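Local coordinates for DUF1893 domain-containing protein (Thermotoga maritima, PDB 1VK9) that is of unknown function but adopts a cytidine deaminase-like fold, binds zinc ions and may have a catalytic activity not yet defined, at residues Leu30-Tyr35 with Ser39-Lys44; Glu53-Phe58 with Ala76-Lys81; Val91-Ala96 with Pro126-Val131. All coordinates share one frame; numbering follows the deposited sequence.

Interaction 1. Residues Leu30-Tyr35 with Ser39-Lys44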
ATOM      1  N   LEU A  30     -10.660  -1.631 -10.142  1.00 39.37           N
ATOM      2  CA  LEU A  30      -9.208  -1.407 -10.021  1.00 36.68           C
ATOM      3  C   LEU A  30      -8.598  -2.297  -8.958  1.00 36.14           C
ATOM      4  O   LEU A  30      -9.302  -2.788  -8.078  1.00 38.26           O
ATOM      5  CB  LEU A  30      -8.914   0.050  -9.671  1.00 34.22           C
ATOM      6  CG  LEU A  30      -9.104   1.098 -10.771  1.00 35.81           C
ATOM      7  CD1 LEU A  30      -8.629   2.455 -10.281  1.00 32.11           C
ATOM      8  CD2 LEU A  30      -8.408   0.728 -12.084  1.00 34.40           C
ATOM      9  N   SER A  31      -7.295  -2.519  -9.025  1.00 35.17           N
ATOM     10  CA  SER A  31      -6.638  -3.252  -7.945  1.00 36.30           C
ATOM     11  C   SER A  31      -5.701  -2.366  -7.099  1.00 36.93           C
ATOM     12  O   SER A  31      -5.304  -2.752  -5.983  1.00 37.88           O
ATOM     13  CB  SER A  31      -5.948  -4.519  -8.467  1.00 36.86           C
ATOM     14  OG  SER A  31      -4.845  -4.231  -9.300  1.00 40.80           O
ATOM     15  N   LEU A  32      -5.365  -1.194  -7.657  1.00 35.34           N
ATOM     16  CA  LEU A  32      -4.543  -0.157  -7.031  1.00 33.78           C
ATOM     17  C   LEU A  32      -4.889   1.214  -7.612  1.00 32.67           C
ATOM     18  O   LEU A  32      -5.120   1.358  -8.809  1.00 34.78           O
ATOM     19  CB  LEU A  32      -3.060  -0.449  -7.243  1.00 33.41           C
ATOM     20  CG  LEU A  32      -1.975   0.440  -6.624  1.00 36.08           C
ATOM     21  CD1 LEU A  32      -2.147   0.601  -5.123  1.00 33.87           C
ATOM     22  CD2 LEU A  32      -0.593  -0.129  -6.924  1.00 35.42           C
ATOM     23  N   LEU A  33      -4.931   2.224  -6.758  1.00 31.38           N
ATOM     24  CA  LEU A  33      -5.203   3.584  -7.193  1.00 29.33           C
ATOM     25  C   LEU A  33      -4.439   4.558  -6.303  1.00 31.81           C
ATOM     26  O   LEU A  33      -4.419   4.379  -5.067  1.00 32.76           O
ATOM     27  CB  LEU A  33      -6.702   3.868  -7.119  1.00 26.78           C
ATOM     28  CG  LEU A  33      -7.169   5.314  -7.255  1.00 18.05           C
ATOM     29  CD1 LEU A  33      -7.006   5.800  -8.662  1.00 20.18           C
ATOM     30  CD2 LEU A  33      -8.609   5.408  -6.857  1.00 23.21           C
ATOM     31  N   ALA A  34      -3.790   5.558  -6.911  1.00 30.48           N
ATOM     32  CA  ALA A  34      -3.314   6.711  -6.143  1.00 31.00           C
ATOM     33  C   ALA A  34      -4.091   7.949  -6.582  1.00 32.21           C
ATOM     34  O   ALA A  34      -4.269   8.190  -7.784  1.00 33.50           O
ATOM     35  CB  ALA A  34      -1.843   6.896  -6.289  1.00 30.44           C
ATOM     36  N   TYR A  35      -4.579   8.708  -5.600  1.00 32.51           N
ATOM     37  CA  TYR A  35      -5.529   9.798  -5.841  1.00 33.18           C
ATOM     38  C   TYR A  35      -5.181  11.098  -5.087  1.00 35.85           C
ATOM     39  O   TYR A  35      -4.865  11.077  -3.888  1.00 36.96           O
ATOM     40  CB  TYR A  35      -6.931   9.324  -5.484  1.00 29.95           C
ATOM     41  CG  TYR A  35      -8.056  10.280  -5.822  1.00 30.58           C
ATOM     42  CD1 TYR A  35      -8.631  10.303  -7.101  1.00 29.17           C
ATOM     43  CD2 TYR A  35      -8.575  11.144  -4.857  1.00 28.11           C
ATOM     44  CE1 TYR A  35      -9.685  11.169  -7.408  1.00 25.78           C
ATOM     45  CE2 TYR A  35      -9.625  12.013  -5.156  1.00 30.21           C
ATOM     46  CZ  TYR A  35     -10.174  12.020  -6.434  1.00 29.97           C
ATOM     47  OH  TYR A  35     -11.216  12.880  -6.715  1.00 30.04           O
ATOM     48  N   SER A  39      -7.141  11.308 -10.299  1.00 34.18           N
ATOM     49  CA  SER A  39      -6.485  10.001 -10.310  1.00 32.78           C
ATOM     50  C   SER A  39      -5.062  10.102 -10.900  1.00 32.49           C
ATOM     51  O   SER A  39      -4.899  10.583 -12.017  1.00 32.94           O
ATOM     52  CB  SER A  39      -7.358   9.015 -11.098  1.00 31.35           C
ATOM     53  OG  SER A  39      -6.592   8.009 -11.717  1.00 26.87           O
ATOM     54  N   ILE A  40      -4.033   9.668 -10.166  1.00 30.59           N
ATOM     55  CA  ILE A  40      -2.660   9.799 -10.694  1.00 28.62           C
ATOM     56  C   ILE A  40      -1.947   8.503 -11.101  1.00 28.60           C
ATOM     57  O   ILE A  40      -0.953   8.539 -11.850  1.00 26.58           O
ATOM     58  CB  ILE A  40      -1.765  10.661  -9.782  1.00 27.77           C
ATOM     59  CG1 ILE A  40      -1.603  10.052  -8.397  1.00 21.88           C
ATOM     60  CG2 ILE A  40      -2.303  12.089  -9.714  1.00 32.38           C
ATOM     61  CD1 ILE A  40      -0.726  10.906  -7.482  1.00 11.36           C
ATOM     62  N   PHE A  41      -2.467   7.379 -10.606  1.00 28.96           N
ATOM     63  CA  PHE A  41      -2.022   6.040 -10.980  1.00 29.63           C
ATOM     64  C   PHE A  41      -3.208   5.086 -10.845  1.00 30.99           C
ATOM     65  O   PHE A  41      -3.896   5.074  -9.827  1.00 33.21           O
ATOM     66  CB  PHE A  41      -0.853   5.559 -10.095  1.00 30.68           C
ATOM     67  CG  PHE A  41      -0.323   4.201 -10.485  1.00 33.27           C
ATOM     68  CD1 PHE A  41      -0.878   3.037  -9.952  1.00 36.42           C
ATOM     69  CD2 PHE A  41       0.698   4.080 -11.418  1.00 32.65           C
ATOM     70  CE1 PHE A  41      -0.421   1.771 -10.339  1.00 30.00           C
ATOM     71  CE2 PHE A  41       1.172   2.817 -11.801  1.00 31.52           C
ATOM     72  CZ  PHE A  41       0.603   1.662 -11.263  1.00 26.84           C
ATOM     73  N   GLU A  42      -3.429   4.278 -11.872  1.00 31.49           N
ATOM     74  CA  GLU A  42      -4.514   3.302 -11.908  1.00 30.72           C
ATOM     75  C   GLU A  42      -3.923   1.989 -12.413  1.00 31.28           C
ATOM     76  O   GLU A  42      -3.198   1.986 -13.427  1.00 30.93           O
ATOM     77  CB  GLU A  42      -5.635   3.768 -12.865  1.00 29.12           C
ATOM     78  CG  GLU A  42      -6.546   4.850 -12.301  1.00 30.30           C
ATOM     79  CD  GLU A  42      -7.670   5.266 -13.240  1.00 40.49           C
ATOM     80  OE1 GLU A  42      -7.982   4.516 -14.193  1.00 49.65           O
ATOM     81  OE2 GLU A  42      -8.262   6.348 -13.021  1.00 41.45           O
ATOM     82  N   SER A  43      -4.211   0.883 -11.721  1.00 30.58           N
ATOM     83  CA  SER A  43      -3.877  -0.443 -12.261  1.00 31.78           C
ATOM     84  C   SER A  43      -4.908  -1.461 -11.898  1.00 32.55           C
ATOM     85  O   SER A  43      -5.599  -1.306 -10.888  1.00 31.86           O
ATOM     86  CB  SER A  43      -2.515  -0.944 -11.784  1.00 33.02           C
ATOM     87  OG  SER A  43      -2.021  -1.966 -12.639  1.00 34.46           O
ATOM     88  N   LYS A  44      -5.007  -2.502 -12.729  1.00 34.54           N
ATOM     89  CA  LYS A  44      -5.838  -3.662 -12.404  1.00 34.96           C
ATOM     90  C   LYS A  44      -5.141  -5.035 -12.471  1.00 35.29           C
ATOM     91  O   LYS A  44      -5.813  -6.038 -12.356  1.00 36.40           O
ATOM     92  CB  LYS A  44      -7.159  -3.636 -13.186  1.00 33.79           C
ATOM     93  CG  LYS A  44      -7.051  -3.928 -14.673  1.00 40.32           C
ATOM     94  CD  LYS A  44      -7.849  -2.931 -15.514  1.00 44.45           C
ATOM     95  CE  LYS A  44      -9.338  -3.225 -15.463  1.00 42.60           C
ATOM     96  NZ  LYS A  44      -9.958  -3.018 -16.795  1.00 49.47           N
TER
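S31 and L32 both give their backbone N-H to S43 O, so that one acceptor is gripped by two donors, S31 N at 2.8 Å and L32 N at 3.2 Å from S43 O. Two successive residues therefore face one, a classic beta bulge, and S43 N closes the pair with a bond to L32 O (3.1 Å). Further along, A34 N bonds to F41 O (3.0 Å). A34 O accepts from I40 N at 2.8 Å and, weakly, from F41 N, which makes a second classic bulge, this time in strand 39-43. The two strands form an antiparallel beta hairpin at the edge of the mixed sheet, with strand 32-35 paired on its other side to strand 65-68.

L32, A34, F41 and S43 share one face. F41 has CG anti to its backbone N (chi1 -178°), which carries the ring along the strand to L32, where CE1 is 3.9 Å from L32 CD2. The small methyl of A34 accommodates both F41 CB and I40 CG1. Behind this face lies helix 49-57, whose P50 and L54 cover L32.

On the other face the L33 and E42 side chains run alongside one another, E42 CG 3.8 Å from L33 CD1. L30 CD1 also packs on that methylene. Glutamate suits this partly exposed position because its methylenes serve the leucines while its carboxylate reaches polar partners: S39 OG donates to E42 OE2 (2.7 Å) on the anti side, and K28 forms a salt bridge with OE1. Helix 15-27 covers this face, with F25 against L30 and L33.

Interaction 2. Residues Glu53-Phe58 with Ala76-Lys81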
ATOM      1  N   GLU A  53       5.239  -1.021 -10.009  1.00 32.46           N
ATOM      2  CA  GLU A  53       5.063  -0.033 -11.075  1.00 32.11           C
ATOM      3  C   GLU A  53       4.891   1.328 -10.373  1.00 29.98           C
ATOM      4  O   GLU A  53       5.653   2.263 -10.638  1.00 31.34           O
ATOM      5  CB  GLU A  53       3.879  -0.375 -12.031  1.00 35.24           C
ATOM      6  CG  GLU A  53       4.122  -1.467 -13.103  1.00 47.90           C
ATOM      7  CD  GLU A  53       2.938  -1.721 -14.083  1.00 66.46           C
ATOM      8  OE1 GLU A  53       2.757  -0.896 -15.023  1.00 73.43           O
ATOM      9  OE2 GLU A  53       2.204  -2.757 -13.967  1.00 62.37           O
ATOM     10  N   LEU A  54       3.949   1.425  -9.436  1.00 26.46           N
ATOM     11  CA  LEU A  54       3.713   2.667  -8.701  1.00 27.11           C
ATOM     12  C   LEU A  54       4.985   3.218  -8.021  1.00 29.03           C
ATOM     13  O   LEU A  54       5.298   4.401  -8.132  1.00 30.26           O
ATOM     14  CB  LEU A  54       2.605   2.473  -7.668  1.00 27.12           C
ATOM     15  CG  LEU A  54       2.260   3.622  -6.703  1.00 25.39           C
ATOM     16  CD1 LEU A  54       1.895   4.899  -7.450  1.00 22.95           C
ATOM     17  CD2 LEU A  54       1.128   3.205  -5.761  1.00 17.14           C
ATOM     18  N   PHE A  55       5.714   2.353  -7.322  1.00 28.87           N
ATOM     19  CA  PHE A  55       6.980   2.716  -6.700  1.00 28.36           C
ATOM     20  C   PHE A  55       7.998   3.278  -7.693  1.00 30.55           C
ATOM     21  O   PHE A  55       8.709   4.224  -7.396  1.00 32.11           O
ATOM     22  CB  PHE A  55       7.567   1.486  -6.025  1.00 28.26           C
ATOM     23  CG  PHE A  55       8.686   1.786  -5.066  1.00 26.30           C
ATOM     24  CD1 PHE A  55       8.415   2.179  -3.765  1.00 20.73           C
ATOM     25  CD2 PHE A  55      10.014   1.631  -5.457  1.00 21.90           C
ATOM     26  CE1 PHE A  55       9.449   2.447  -2.870  1.00 26.49           C
ATOM     27  CE2 PHE A  55      11.050   1.896  -4.582  1.00 15.65           C
ATOM     28  CZ  PHE A  55      10.777   2.310  -3.283  1.00 19.15           C
ATOM     29  N   LYS A  56       8.072   2.679  -8.873  1.00 32.04           N
ATOM     30  CA  LYS A  56       9.037   3.076  -9.879  1.00 30.20           C
ATOM     31  C   LYS A  56       8.653   4.432 -10.462  1.00 29.62           C
ATOM     32  O   LYS A  56       9.503   5.107 -11.029  1.00 28.71           O
ATOM     33  CB  LYS A  56       9.106   2.012 -10.986  1.00 30.22           C
ATOM     34  CG  LYS A  56       9.815   0.699 -10.609  1.00 36.20           C
ATOM     35  CD  LYS A  56      11.361   0.844 -10.635  1.00 55.59           C
ATOM     36  CE  LYS A  56      12.114  -0.493 -10.422  1.00 60.75           C
ATOM     37  NZ  LYS A  56      11.944  -1.470 -11.548  1.00 59.90           N
ATOM     38  N   ARG A  57       7.383   4.827 -10.320  1.00 29.48           N
ATOM     39  CA  ARG A  57       6.853   6.023 -10.988  1.00 28.73           C
ATOM     40  C   ARG A  57       6.955   7.333 -10.208  1.00 29.53           C
ATOM     41  O   ARG A  57       7.096   8.368 -10.844  1.00 29.59           O
ATOM     42  CB  ARG A  57       5.399   5.816 -11.407  1.00 28.97           C
ATOM     43  CG  ARG A  57       5.047   6.298 -12.813  1.00 32.70           C
ATOM     44  CD  ARG A  57       3.556   6.063 -13.169  1.00 49.94           C
ATOM     45  NE  ARG A  57       3.287   6.036 -14.604  1.00 55.33           N
ATOM     46  CZ  ARG A  57       3.502   7.070 -15.422  1.00 64.12           C
ATOM     47  NH1 ARG A  57       3.982   8.211 -14.935  1.00 65.53           N
ATOM     48  NH2 ARG A  57       3.243   6.973 -16.728  1.00 63.58           N
ATOM     49  N   PHE A  58       6.849   7.302  -8.866  1.00 29.18           N
ATOM     50  CA  PHE A  58       6.835   8.517  -8.034  1.00 29.44           C
ATOM     51  C   PHE A  58       7.759   8.383  -6.844  1.00 32.60           C
ATOM     52  O   PHE A  58       7.754   7.352  -6.147  1.00 36.87           O
ATOM     53  CB  PHE A  58       5.451   8.842  -7.439  1.00 27.68           C
ATOM     54  CG  PHE A  58       4.374   9.005  -8.432  1.00 32.76           C
ATOM     55  CD1 PHE A  58       4.244  10.191  -9.154  1.00 34.99           C
ATOM     56  CD2 PHE A  58       3.448   7.967  -8.641  1.00 35.41           C
ATOM     57  CE1 PHE A  58       3.218  10.331 -10.112  1.00 41.27           C
ATOM     58  CE2 PHE A  58       2.425   8.096  -9.587  1.00 38.68           C
ATOM     59  CZ  PHE A  58       2.308   9.282 -10.326  1.00 36.87           C
ATOM     60  N   ALA A  76       2.778  -3.055   2.058  1.00 31.17           N
ATOM     61  CA  ALA A  76       2.878  -2.076   3.141  1.00 30.02           C
ATOM     62  C   ALA A  76       4.253  -1.384   3.118  1.00 31.39           C
ATOM     63  O   ALA A  76       4.332  -0.166   3.238  1.00 33.30           O
ATOM     64  CB  ALA A  76       2.624  -2.725   4.477  1.00 27.92           C
ATOM     65  N   SER A  77       5.317  -2.159   2.918  1.00 30.78           N
ATOM     66  CA  SER A  77       6.666  -1.620   2.881  1.00 30.50           C
ATOM     67  C   SER A  77       6.831  -0.605   1.758  1.00 31.57           C
ATOM     68  O   SER A  77       7.342   0.504   1.972  1.00 32.42           O
ATOM     69  CB  SER A  77       7.697  -2.737   2.741  1.00 30.37           C
ATOM     70  OG  SER A  77       7.706  -3.556   3.895  1.00 30.78           O
ATOM     71  N   PHE A  78       6.404  -0.976   0.556  1.00 31.97           N
ATOM     72  CA  PHE A  78       6.488  -0.053  -0.570  1.00 30.90           C
ATOM     73  C   PHE A  78       5.687   1.219  -0.271  1.00 30.69           C
ATOM     74  O   PHE A  78       6.211   2.340  -0.369  1.00 30.47           O
ATOM     75  CB  PHE A  78       5.994  -0.720  -1.842  1.00 29.68           C
ATOM     76  CG  PHE A  78       7.005  -1.619  -2.479  1.00 29.64           C
ATOM     77  CD1 PHE A  78       8.008  -1.100  -3.282  1.00 30.20           C
ATOM     78  CD2 PHE A  78       6.956  -2.979  -2.285  1.00 24.68           C
ATOM     79  CE1 PHE A  78       8.942  -1.926  -3.863  1.00 26.39           C
ATOM     80  CE2 PHE A  78       7.885  -3.808  -2.875  1.00 26.63           C
ATOM     81  CZ  PHE A  78       8.881  -3.281  -3.656  1.00 26.91           C
ATOM     82  N   LEU A  79       4.436   1.032   0.136  1.00 29.15           N
ATOM     83  CA  LEU A  79       3.566   2.150   0.406  1.00 28.88           C
ATOM     84  C   LEU A  79       4.130   3.032   1.554  1.00 29.19           C
ATOM     85  O   LEU A  79       4.098   4.263   1.450  1.00 29.79           O
ATOM     86  CB  LEU A  79       2.136   1.653   0.648  1.00 28.79           C
ATOM     87  CG  LEU A  79       1.426   0.992  -0.554  1.00 30.07           C
ATOM     88  CD1 LEU A  79       0.065   0.391  -0.168  1.00 18.96           C
ATOM     89  CD2 LEU A  79       1.264   1.943  -1.745  1.00 12.69           C
ATOM     90  N   LEU A  80       4.682   2.417   2.607  1.00 26.10           N
ATOM     91  CA  LEU A  80       5.241   3.175   3.733  1.00 26.26           C
ATOM     92  C   LEU A  80       6.358   4.093   3.264  1.00 28.35           C
ATOM     93  O   LEU A  80       6.427   5.271   3.661  1.00 30.23           O
ATOM     94  CB  LEU A  80       5.791   2.262   4.825  1.00 23.32           C
ATOM     95  CG  LEU A  80       4.802   1.712   5.859  1.00 28.90           C
ATOM     96  CD1 LEU A  80       5.560   0.984   6.948  1.00 37.04           C
ATOM     97  CD2 LEU A  80       3.947   2.785   6.470  1.00 22.22           C
ATOM     98  N   LYS A  81       7.221   3.567   2.401  1.00 27.27           N
ATOM     99  CA  LYS A  81       8.330   4.358   1.902  1.00 28.52           C
ATOM    100  C   LYS A  81       7.835   5.560   1.091  1.00 30.02           C
ATOM    101  O   LYS A  81       8.465   6.629   1.101  1.00 29.76           O
ATOM    102  CB  LYS A  81       9.313   3.501   1.100  1.00 27.41           C
ATOM    103  CG  LYS A  81      10.461   4.266   0.462  1.00 29.84           C
ATOM    104  CD  LYS A  81      11.378   4.904   1.520  1.00 42.05           C
ATOM    105  CE  LYS A  81      12.829   4.444   1.425  1.00 43.59           C
ATOM    106  NZ  LYS A  81      13.416   5.202   0.334  1.00 35.29           N
TER
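F55 leaves helix 49-57 with its ring swung opposite its own backbone N (chi1 -166°), a torsion that carries it straight out toward F78. On helix 73-82 the F78 ring starts from a bond that does not aim at its partner. CG anti to the carbonyl carbon (chi1 -80°) brings the ring round to meet it. The outcome is a T-shaped stack in which the edge of F78 is directed at the face of F55, with planes at 82° and centroids 5.0 Å apart. F78 CD1 sits above the F55 ring, displaced toward its rim at CD1. Edge-on approach places C-H groups of one ring over the pi cloud of the other, a favourable way for two phenyl groups to bridge helices: the axes of segments 53-57 and 76-81 approach to 10.3 Å.

These two segments run side by side in nearly the same direction. Helix 73-82 belongs to a beta-alpha-beta crossover between the parallel strands 65-68 and 86-93, part of the cytidine deaminase-like fold, and helix 49-57 is its neighbour in the layer.

K81 adds a contact at the edge of F55: its CG lies 3.9 Å from F55 CE1, near the ring plane. Lysine fits this exposed border, since CB and CG lie along the edge at CE1 while the chain bends beyond them. Deeper in, L54 and L79 meet through methyl groups, L54 CD2 being 4.2 Å from L79 CD2; the L79 bond to CB points away from 53-58, yet its end comes nearer and reaches L54. F78 also packs on I141 and V144 of helix 137-145, while L54 rests against F41 of the hairpin.

Interaction 3. Residues Val91-Ala96 with Pro126-Val131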
ATOM      1  N   VAL A  91      -8.714  -5.353   1.878  1.00 30.53           N
ATOM      2  CA  VAL A  91      -8.290  -6.387   2.810  1.00 29.22           C
ATOM      3  C   VAL A  91      -6.842  -6.098   3.200  1.00 29.50           C
ATOM      4  O   VAL A  91      -6.010  -5.842   2.323  1.00 31.13           O
ATOM      5  CB  VAL A  91      -8.297  -7.807   2.173  1.00 27.98           C
ATOM      6  CG1 VAL A  91      -7.918  -8.850   3.204  1.00 25.66           C
ATOM      7  CG2 VAL A  91      -9.604  -8.142   1.605  1.00 26.89           C
ATOM      8  N   ILE A  92      -6.550  -6.160   4.498  1.00 28.35           N
ATOM      9  CA  ILE A  92      -5.192  -6.026   5.017  1.00 28.33           C
ATOM     10  C   ILE A  92      -4.801  -7.252   5.838  1.00 29.09           C
ATOM     11  O   ILE A  92      -5.621  -7.801   6.575  1.00 31.40           O
ATOM     12  CB  ILE A  92      -5.094  -4.756   5.878  1.00 28.70           C
ATOM     13  CG1 ILE A  92      -3.649  -4.406   6.184  1.00 28.39           C
ATOM     14  CG2 ILE A  92      -5.878  -4.895   7.190  1.00 28.98           C
ATOM     15  CD1 ILE A  92      -3.471  -2.951   6.612  1.00 32.96           C
ATOM     16  N   SER A  93      -3.552  -7.688   5.726  1.00 28.86           N
ATOM     17  CA  SER A  93      -3.092  -8.801   6.546  1.00 27.11           C
ATOM     18  C   SER A  93      -2.563  -8.265   7.858  1.00 27.99           C
ATOM     19  O   SER A  93      -2.137  -7.113   7.937  1.00 29.80           O
ATOM     20  CB  SER A  93      -2.016  -9.602   5.832  1.00 26.10           C
ATOM     21  OG  SER A  93      -0.768  -8.955   5.934  1.00 30.56           O
ATOM     22  N   LYS A  94      -2.589  -9.108   8.886  1.00 28.41           N
ATOM     23  CA  LYS A  94      -2.128  -8.752  10.217  1.00 29.49           C
ATOM     24  C   LYS A  94      -0.685  -8.223  10.248  1.00 30.44           C
ATOM     25  O   LYS A  94      -0.438  -7.254  10.945  1.00 32.15           O
ATOM     26  CB  LYS A  94      -2.297  -9.936  11.173  1.00 30.68           C
ATOM     27  CG  LYS A  94      -2.288  -9.577  12.646  1.00 35.26           C
ATOM     28  CD  LYS A  94      -2.697 -10.783  13.477  1.00 54.87           C
ATOM     29  CE  LYS A  94      -1.557 -11.272  14.365  1.00 67.12           C
ATOM     30  NZ  LYS A  94      -1.719 -12.714  14.659  1.00 68.21           N
ATOM     31  N   PRO A  95       0.267  -8.852   9.546  1.00 29.61           N
ATOM     32  CA  PRO A  95       1.620  -8.315   9.472  1.00 29.03           C
ATOM     33  C   PRO A  95       1.633  -6.892   8.952  1.00 31.05           C
ATOM     34  O   PRO A  95       2.316  -6.057   9.543  1.00 32.89           O
ATOM     35  CB  PRO A  95       2.310  -9.261   8.495  1.00 29.74           C
ATOM     36  CG  PRO A  95       1.614 -10.571   8.689  1.00 28.85           C
ATOM     37  CD  PRO A  95       0.181 -10.149   8.840  1.00 31.82           C
ATOM     38  N   ALA A  96       0.871  -6.612   7.899  1.00 32.10           N
ATOM     39  CA  ALA A  96       0.821  -5.271   7.337  1.00 31.70           C
ATOM     40  C   ALA A  96       0.258  -4.287   8.355  1.00 31.46           C
ATOM     41  O   ALA A  96       0.869  -3.251   8.619  1.00 36.10           O
ATOM     42  CB  ALA A  96       0.035  -5.241   6.023  1.00 30.27           C
ATOM     43  N   PRO A 126       3.579 -16.670  -1.615  1.00 40.49           N
ATOM     44  CA  PRO A 126       5.055 -16.796  -1.569  1.00 40.50           C
ATOM     45  C   PRO A 126       5.810 -15.478  -1.248  1.00 39.38           C
ATOM     46  O   PRO A 126       6.847 -15.556  -0.572  1.00 39.30           O
ATOM     47  CB  PRO A 126       5.425 -17.327  -2.968  1.00 39.88           C
ATOM     48  CG  PRO A 126       4.215 -17.095  -3.807  1.00 42.14           C
ATOM     49  CD  PRO A 126       3.030 -17.229  -2.863  1.00 41.91           C
ATOM     50  N   PHE A 127       5.306 -14.319  -1.694  1.00 36.83           N
ATOM     51  CA  PHE A 127       5.900 -13.031  -1.321  1.00 36.92           C
ATOM     52  C   PHE A 127       5.679 -12.679   0.149  1.00 37.66           C
ATOM     53  O   PHE A 127       6.564 -12.137   0.799  1.00 39.59           O
ATOM     54  CB  PHE A 127       5.401 -11.893  -2.203  1.00 36.44           C
ATOM     55  CG  PHE A 127       6.095 -11.817  -3.522  1.00 42.91           C
ATOM     56  CD1 PHE A 127       7.398 -11.345  -3.612  1.00 42.51           C
ATOM     57  CD2 PHE A 127       5.451 -12.247  -4.688  1.00 54.23           C
ATOM     58  CE1 PHE A 127       8.047 -11.284  -4.845  1.00 47.49           C
ATOM     59  CE2 PHE A 127       6.092 -12.199  -5.927  1.00 51.59           C
ATOM     60  CZ  PHE A 127       7.388 -11.714  -6.005  1.00 51.71           C
ATOM     61  N   GLU A 128       4.505 -12.990   0.682  1.00 37.30           N
ATOM     62  CA  GLU A 128       4.241 -12.749   2.092  1.00 35.86           C
ATOM     63  C   GLU A 128       5.144 -13.643   2.973  1.00 34.38           C
ATOM     64  O   GLU A 128       5.681 -13.161   3.990  1.00 32.86           O
ATOM     65  CB  GLU A 128       2.734 -12.896   2.389  1.00 35.23           C
ATOM     66  CG  GLU A 128       2.285 -12.637   3.835  1.00 42.48           C
ATOM     67  CD  GLU A 128       1.786 -11.214   4.111  1.00 48.19           C
ATOM     68  OE1 GLU A 128       2.529 -10.257   3.798  1.00 53.46           O
ATOM     69  OE2 GLU A 128       0.663 -11.049   4.669  1.00 39.03           O
ATOM     70  N   LYS A 129       5.317 -14.915   2.583  1.00 32.80           N
ATOM     71  CA  LYS A 129       6.169 -15.834   3.339  1.00 34.03           C
ATOM     72  C   LYS A 129       7.601 -15.338   3.293  1.00 36.90           C
ATOM     73  O   LYS A 129       8.291 -15.327   4.326  1.00 40.78           O
ATOM     74  CB  LYS A 129       6.104 -17.280   2.830  1.00 34.01           C
ATOM     75  CG  LYS A 129       6.910 -18.295   3.692  1.00 34.57           C
ATOM     76  CD  LYS A 129       6.683 -19.758   3.254  1.00 53.25           C
ATOM     77  CE  LYS A 129       7.969 -20.607   3.328  1.00 54.07           C
ATOM     78  NZ  LYS A 129       7.980 -21.669   2.284  1.00 52.62           N
ATOM     79  N   LEU A 130       8.048 -14.921   2.108  1.00 34.96           N
ATOM     80  CA  LEU A 130       9.383 -14.368   1.944  1.00 33.38           C
ATOM     81  C   LEU A 130       9.688 -13.262   2.974  1.00 34.22           C
ATOM     82  O   LEU A 130      10.708 -13.313   3.669  1.00 36.72           O
ATOM     83  CB  LEU A 130       9.552 -13.847   0.515  1.00 32.13           C
ATOM     84  CG  LEU A 130      10.898 -13.228   0.139  1.00 34.84           C
ATOM     85  CD1 LEU A 130      12.092 -14.180   0.451  1.00 31.95           C
ATOM     86  CD2 LEU A 130      10.888 -12.775  -1.328  1.00 20.52           C
ATOM     87  N   VAL A 131       8.793 -12.285   3.097  1.00 32.03           N
ATOM     88  CA  VAL A 131       9.078 -11.103   3.904  1.00 29.97           C
ATOM     89  C   VAL A 131       8.528 -11.192   5.320  1.00 33.61           C
ATOM     90  O   VAL A 131       8.707 -10.245   6.109  1.00 34.06           O
ATOM     91  CB  VAL A 131       8.573  -9.805   3.219  1.00 28.52           C
ATOM     92  CG1 VAL A 131       9.169  -9.674   1.828  1.00 20.54           C
ATOM     93  CG2 VAL A 131       7.042  -9.768   3.164  1.00 19.88           C
TER
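S93 and E128 meet through a single polar link: S93 OG donates to E128 OE2 at 2.8 Å, using the syn lone pair of the carboxylate, on the side of its other oxygen. With chi1 at -179° the glutamate chain points away from its own N and, after a bend at chi2, turns its carboxylate end toward S93. Length matters here, as even the closest CA atoms, those of P95 and E128, are about 9 Å apart, and glutamate spans such a gap while keeping two acceptor atoms at its end.

The second polar bond lies within 91-96. S93 is the N-cap of helix 94-102, and its OG accepts weakly from A96 N at 3.5 Å. Serine is well chosen for the post: one hydroxyl can give its proton to E128 and still offer a lone pair to the first turn of a helix.

Further polar partners hold the carboxylate. V116 N also bonds to E128 OE2 and K73 N to E128 OE1, so both oxygens have partners and rotation is probably restrained. K73 N lies at the start of helix 73-82, and the S93 hydroxyl at the start of helix 94-102.

The proline ring makes a loose van der Waals contact with the carboxylate, P95 CG lying 4.2 Å from E128 OE2. Proline is at home in the first turn, where the missing N-H costs no helical bond.

An unidentified ligand, probably from the crystallisation liquor, hydrogen-bonds to E128 OE1. E128 thus joins the N-termini of helices 73-82 and 94-102, which follow the parallel strands 70-71 and 86-93; in cytidine deaminases such helix starts carry the zinc site and catalytic residues, though a corresponding role here is only an inference from the fold.

Overall arrangement
From the N terminus, helix 15-27 leads into interaction 1, which closes the short turn of the 32-35/39-43 hairpin. Interaction 2 follows, spanning strands 65-68 and 70-71 to bring helix 49-57 beside helix 73-82. Interaction 3 closes the longest of the three loops, tying the end of strand 86-93 and the start of helix 94-102 to helix 126-132. The three are in series, none enclosing or crossing another. Interactions 1 and 2 touch where I40 meets F58 and F41 meets R57; interactions 2 and 3 meet through A76 and A96. Interactions 1 and 3 do not touch, lying on opposite sides of the chain's centre, but both reach the same sheet.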